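Local coordinates for beta sliding clamp (Borrelia burgdorferi, PDB 6DJ8), which probably forms a ring-shaped head-to-tail homodimer around DNA, tethering DNA polymerases and other proteins to it and so making replication processive, at residues K28-I33 against N85-V90; N39-A44 against P130-E135. All coordinates share one frame; numbering follows the deposited sequence.

Interaction 1: K28-I33 against N85-V90; sequences KAKGII and NFYDAV
Lys30 reaches across to Tyr87 with the aliphatic part of its side chain, and these two residues make up the whole contact between 28-33 and 85-90. The backbones stay well apart, with 8.7 Å between Lys30 CA and Tyr87 CA, so the gap is bridged by side chains alone. Lys30 CE approaches Tyr87 CD2 obliquely at 4.1 Å, while one methylene back Lys30 CD lies 4.2 Å from Tyr87 CB. The lysine starts with CG wedged between its backbone N and carbonyl carbon (chi1 85°) and bends again at chi3, which brings CE beside the tyrosine; the two side chains cross at about a right angle.

Lys30 follows helix 19-29 in sequence, and Gly31 N bonds to Lys28 O (3.0 Å). Tyr87 belongs to helix 83-92, and its ring also packs on Met23 and Ile26, with Phe86 and Val90 adding to the same interface between helices 19-29 and 83-92. On another side of helix 83-92, Asp88 packs on Arg324 of the second subunit, placing the contact near the dimer interface.

Only about 84 Å² is buried, and the touching atoms are methylenes and aromatic carbon at loose van der Waals distances. The contact therefore rests on dispersion, with no polar interaction between Lys30 and Tyr87, and adds a small surface patch to the helix packing.

Interaction 2: N39-A44 against P130-E135; sequences NDIWSA and PTFSYE
Phe132 pushes its ring into the bend formed by Asn39-Ala44 and supplies most of the surface buried between the segments. Packing is tight around the far half of the ring. Ile41 CG2 meets Phe132 CE2 obliquely at 3.5 Å, and across the ring Ala44 CB touches Phe132 CE1 at 3.7 Å, giving the phenyl group an aliphatic neighbour near each of CE2 and CE1. Between them the backbone closes in: Asp40 C is 3.6 Å from Phe132 CZ, and Asn39 O lies at the ring edge, near its plane, 3.3 Å from Phe132 CE2, where it probably faces the slightly positive aromatic hydrogens.

The bend is stiffened from within by an Asx turn, in which Asp40 OD1 accepts Trp42 N (3.0 Å) from well above the carboxylate plane. Arg36 forms a salt bridge with the same carboxylate, although the position of OD2 is less certain. Ile41 CG1 packs over one face of the Trp42 ring, offset toward its rim. By contrast, Asn39, an exposed residue, forms the solvent side: its CB is directed away from Phe132, and the contact uses its carbonyl O.

Beyond the two segments, Phe132 bonds through its backbone to Leu80 of strand 77-82, whose side chain also touches both Phe132 and Ala44. Helix 135-140 borders the other flank, where Glu136 and Asn139 meet Ile41 and Tyr140 meets the Trp42 ring.

How the interactions relate
From the N terminus the chain runs through helix 19-29 into 28-33, then through the bend at 39-44 into strand 44-50. Interaction 1 closes when helix 83-92 brings 85-90 back to segment 28-33, after 51 intervening residues. Interaction 2 closes further on, when the chain leaves strand 126-130 and returns to 39-44 across 85 intervening residues. The segments alternate along the chain, so the two closures cross. Their centres lie about 13 Å apart, and Ile33 joins them by packing on Trp42, Ser43 and Ala44. Together they tie helices 19-29 and 83-92 of the N-terminal domain to the loops flanking strands 44-50 and 126-130.

Interaction 1: K28-I33 against N85-V90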
loop_
_atom_site.group_PDB
_atom_site.type_symbol
_atom_site.label_atom_id
_atom_site.label_comp_id
_atom_site.label_asym_id
_atom_site.label_seq_id
_atom_site.Cartn_x
_atom_site.Cartn_y
_atom_site.Cartn_z
ATOM N N LYS A 28 13.348 -11.189 -9.015
ATOM C CA LYS A 28 14.618 -10.958 -8.335
ATOM C C LYS A 28 15.556 -10.137 -9.202
ATOM O O LYS A 28 16.073 -9.106 -8.761
ATOM C CB LYS A 28 15.265 -12.301 -7.974
ATOM C CG LYS A 28 14.555 -13.020 -6.825
ATOM C CD LYS A 28 15.043 -14.445 -6.701
ATOM C CE LYS A 28 14.267 -15.193 -5.622
ATOM N NZ LYS A 28 14.871 -16.523 -5.311
ATOM N N ALA A 29 15.752 -10.557 -10.462
ATOM C CA ALA A 29 16.745 -9.907 -11.320
ATOM C C ALA A 29 16.407 -8.440 -11.538
ATOM O O ALA A 29 17.299 -7.583 -11.554
ATOM C CB ALA A 29 16.849 -10.634 -12.670
ATOM N N LYS A 30 15.127 -8.124 -11.703
ATOM C CA LYS A 30 14.788 -6.744 -12.008
ATOM C C LYS A 30 14.819 -5.866 -10.771
ATOM O O LYS A 30 14.627 -4.656 -10.883
ATOM C CB LYS A 30 13.415 -6.669 -12.695
ATOM C CG LYS A 30 12.232 -6.628 -11.770
ATOM C CD LYS A 30 10.926 -6.811 -12.561
ATOM C CE LYS A 30 9.856 -5.816 -12.122
ATOM N NZ LYS A 30 9.581 -5.862 -10.665
ATOM N N GLY A 31 15.117 -6.443 -9.606
ATOM C CA GLY A 31 15.182 -5.646 -8.399
ATOM C C GLY A 31 16.179 -4.510 -8.473
ATOM O O GLY A 31 15.956 -3.455 -7.880
ATOM N N ILE A 32 17.254 -4.672 -9.250
ATOM C CA ILE A 32 18.274 -3.626 -9.338
ATOM C C ILE A 32 18.084 -2.739 -10.563
ATOM O O ILE A 32 18.904 -1.852 -10.807
ATOM C CB ILE A 32 19.689 -4.221 -9.326
ATOM C CG1 ILE A 32 19.839 -5.253 -10.448
ATOM C CG2 ILE A 32 19.980 -4.837 -7.952
ATOM C CD1 ILE A 32 21.282 -5.687 -10.673
ATOM N N ILE A 33 17.004 -2.932 -11.316
ATOM C CA ILE A 33 16.764 -2.209 -12.559
ATOM C C ILE A 33 15.785 -1.073 -12.295
ATOM O O ILE A 33 14.609 -1.311 -11.997
ATOM C CB ILE A 33 16.231 -3.145 -13.653
ATOM C CG1 ILE A 33 17.237 -4.251 -13.961
ATOM C CG2 ILE A 33 15.873 -2.368 -14.901
ATOM C CD1 ILE A 33 16.854 -5.092 -15.167
ATOM N N ASN A 85 8.021 -5.458 -18.777
ATOM C CA ASN A 85 7.097 -6.127 -19.693
ATOM C C ASN A 85 7.226 -7.643 -19.603
ATOM O O ASN A 85 6.220 -8.359 -19.594
ATOM C CB ASN A 85 7.330 -5.665 -21.128
ATOM C CG ASN A 85 6.912 -4.232 -21.349
ATOM O OD1 ASN A 85 6.275 -3.623 -20.491
ATOM N ND2 ASN A 85 7.262 -3.684 -22.509
ATOM N N PHE A 86 8.457 -8.148 -19.534
ATOM C CA PHE A 86 8.653 -9.590 -19.464
ATOM C C PHE A 86 8.041 -10.156 -18.196
ATOM O O PHE A 86 7.399 -11.209 -18.218
ATOM C CB PHE A 86 10.152 -9.908 -19.521
ATOM C CG PHE A 86 10.455 -11.350 -19.771
ATOM C CD1 PHE A 86 9.613 -12.128 -20.546
ATOM C CD2 PHE A 86 11.576 -11.939 -19.209
ATOM C CE1 PHE A 86 9.889 -13.461 -20.772
ATOM C CE2 PHE A 86 11.861 -13.268 -19.440
ATOM C CZ PHE A 86 11.007 -14.031 -20.225
ATOM N N TYR A 87 8.248 -9.470 -17.071
ATOM C CA TYR A 87 7.617 -9.876 -15.824
ATOM C C TYR A 87 6.099 -9.878 -15.956
ATOM O O TYR A 87 5.424 -10.805 -15.493
ATOM C CB TYR A 87 8.054 -8.935 -14.698
ATOM C CG TYR A 87 7.553 -9.331 -13.333
ATOM C CD1 TYR A 87 7.877 -10.568 -12.798
ATOM C CD2 TYR A 87 6.762 -8.471 -12.571
ATOM C CE1 TYR A 87 7.432 -10.953 -11.540
ATOM C CE2 TYR A 87 6.305 -8.847 -11.297
ATOM C CZ TYR A 87 6.656 -10.092 -10.795
ATOM O OH TYR A 87 6.239 -10.502 -9.555
ATOM N N ASP A 88 5.543 -8.832 -16.563
ATOM C CA ASP A 88 4.093 -8.781 -16.737
ATOM C C ASP A 88 3.599 -9.958 -17.563
ATOM O O ASP A 88 2.594 -10.596 -17.214
ATOM C CB ASP A 88 3.699 -7.459 -17.384
ATOM C CG ASP A 88 3.752 -6.303 -16.406
ATOM O OD1 ASP A 88 3.899 -6.561 -15.196
ATOM O OD2 ASP A 88 3.663 -5.140 -16.844
ATOM N N ALA A 89 4.324 -10.293 -18.637
ATOM C CA ALA A 89 3.938 -11.416 -19.486
ATOM C C ALA A 89 3.841 -12.699 -18.679
ATOM O O ALA A 89 2.854 -13.441 -18.768
ATOM C CB ALA A 89 4.941 -11.566 -20.635
ATOM N N VAL A 90 4.867 -12.981 -17.882
ATOM C CA VAL A 90 4.890 -14.221 -17.127
ATOM C C VAL A 90 3.821 -14.211 -16.022
ATOM O O VAL A 90 3.215 -15.245 -15.718
ATOM C CB VAL A 90 6.323 -14.432 -16.589
ATOM C CG1 VAL A 90 6.361 -15.515 -15.555
ATOM C CG2 VAL A 90 7.280 -14.720 -17.778
#

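Interaction 2: N39-A44 against P130-E135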
loop_
_atom_site.group_PDB
_atom_site.type_symbol
_atom_site.label_atom_id
_atom_site.label_comp_id
_atom_site.label_asym_id
_atom_site.label_seq_id
_atom_site.Cartn_x
_atom_site.Cartn_y
_atom_site.Cartn_z
ATOM N N ASN A 39 11.949 1.536 -24.215
ATOM C CA ASN A 39 13.025 1.607 -25.198
ATOM C C ASN A 39 14.406 1.672 -24.574
ATOM O O ASN A 39 15.386 1.724 -25.318
ATOM C CB ASN A 39 12.855 2.808 -26.129
ATOM C CG ASN A 39 11.779 2.586 -27.159
ATOM O OD1 ASN A 39 11.448 1.446 -27.479
ATOM N ND2 ASN A 39 11.237 3.671 -27.699
ATOM N N ASP A 40 14.507 1.671 -23.251
ATOM C CA ASP A 40 15.786 1.844 -22.572
ATOM C C ASP A 40 16.469 0.500 -22.336
ATOM O O ASP A 40 15.954 -0.344 -21.598
ATOM C CB ASP A 40 15.552 2.540 -21.237
ATOM C CG ASP A 40 16.830 2.800 -20.495
ATOM O OD1 ASP A 40 17.914 2.662 -21.099
ATOM O OD2 ASP A 40 16.739 3.081 -19.286
ATOM N N ILE A 41 17.667 0.333 -22.899
ATOM C CA ILE A 41 18.368 -0.933 -22.723
ATOM C C ILE A 41 18.752 -1.162 -21.269
ATOM O O ILE A 41 18.937 -2.315 -20.863
ATOM C CB ILE A 41 19.619 -1.029 -23.616
ATOM C CG1 ILE A 41 20.653 0.022 -23.230
ATOM C CG2 ILE A 41 19.266 -0.926 -25.094
ATOM C CD1 ILE A 41 22.013 -0.277 -23.807
ATOM N N TRP A 42 18.880 -0.099 -20.471
ATOM C CA TRP A 42 19.186 -0.250 -19.053
ATOM C C TRP A 42 17.940 -0.520 -18.222
ATOM O O TRP A 42 18.039 -0.678 -16.999
ATOM C CB TRP A 42 19.926 0.990 -18.551
ATOM C CG TRP A 42 21.121 1.253 -19.399
ATOM C CD1 TRP A 42 21.321 2.318 -20.227
ATOM C CD2 TRP A 42 22.272 0.402 -19.551
ATOM N NE1 TRP A 42 22.533 2.196 -20.871
ATOM C CE2 TRP A 42 23.135 1.030 -20.474
ATOM C CE3 TRP A 42 22.661 -0.821 -18.984
ATOM C CZ2 TRP A 42 24.354 0.478 -20.849
ATOM C CZ3 TRP A 42 23.865 -1.369 -19.364
ATOM C CH2 TRP A 42 24.704 -0.718 -20.284
ATOM N N SER A 43 16.781 -0.588 -18.865
ATOM C CA SER A 43 15.564 -1.082 -18.246
ATOM C C SER A 43 15.294 -2.528 -18.627
ATOM O O SER A 43 14.269 -3.092 -18.222
ATOM C CB SER A 43 14.379 -0.195 -18.628
ATOM O OG SER A 43 14.509 1.094 -18.041
ATOM N N ALA A 44 16.192 -3.137 -19.391
ATOM C CA ALA A 44 16.017 -4.482 -19.904
ATOM C C ALA A 44 16.805 -5.480 -19.075
ATOM O O ALA A 44 17.686 -5.124 -18.291
ATOM C CB ALA A 44 16.469 -4.553 -21.361
ATOM N N PRO A 130 7.691 -7.318 -27.512
ATOM C CA PRO A 130 8.783 -6.813 -28.343
ATOM C C PRO A 130 10.100 -6.859 -27.594
ATOM O O PRO A 130 10.147 -6.758 -26.365
ATOM C CB PRO A 130 8.367 -5.376 -28.692
ATOM C CG PRO A 130 7.177 -5.063 -27.811
ATOM C CD PRO A 130 6.543 -6.404 -27.548
ATOM N N THR A 131 11.166 -7.070 -28.356
ATOM C CA THR A 131 12.518 -7.214 -27.830
ATOM C C THR A 131 13.451 -6.201 -28.471
ATOM O O THR A 131 13.105 -5.531 -29.445
ATOM C CB THR A 131 13.056 -8.629 -28.073
ATOM O OG1 THR A 131 13.096 -8.871 -29.491
ATOM C CG2 THR A 131 12.167 -9.661 -27.405
ATOM N N PHE A 132 14.652 -6.096 -27.912
ATOM C CA PHE A 132 15.654 -5.267 -28.554
ATOM C C PHE A 132 16.266 -6.008 -29.730
ATOM O O PHE A 132 16.122 -7.225 -29.873
ATOM C CB PHE A 132 16.725 -4.849 -27.547
ATOM C CG PHE A 132 16.250 -3.805 -26.590
ATOM C CD1 PHE A 132 15.575 -4.165 -25.435
ATOM C CD2 PHE A 132 16.430 -2.458 -26.870
ATOM C CE1 PHE A 132 15.099 -3.202 -24.564
ATOM C CE2 PHE A 132 15.962 -1.487 -26.001
ATOM C CZ PHE A 132 15.295 -1.859 -24.846
ATOM N N SER A 133 16.918 -5.244 -30.603
ATOM C CA SER A 133 17.662 -5.803 -31.718
ATOM C C SER A 133 18.906 -6.519 -31.206
ATOM O O SER A 133 19.378 -6.274 -30.091
ATOM C CB SER A 133 18.049 -4.710 -32.720
ATOM N N TYR A 134 19.414 -7.449 -32.023
ATOM C CA TYR A 134 20.630 -8.169 -31.653
ATOM C C TYR A 134 21.818 -7.230 -31.458
ATOM O O TYR A 134 22.692 -7.506 -30.626
ATOM C CB TYR A 134 20.958 -9.219 -32.715
ATOM N N GLU A 135 21.860 -6.110 -32.191
ATOM C CA GLU A 135 22.959 -5.159 -32.037
ATOM C C GLU A 135 22.968 -4.495 -30.665
ATOM O O GLU A 135 24.024 -4.039 -30.216
ATOM C CB GLU A 135 22.911 -4.084 -33.131
ATOM C CG GLU A 135 23.074 -4.606 -34.560
ATOM C CD GLU A 135 21.853 -5.351 -35.063
ATOM O OE1 GLU A 135 20.728 -4.849 -34.861
ATOM O OE2 GLU A 135 22.019 -6.444 -35.646
#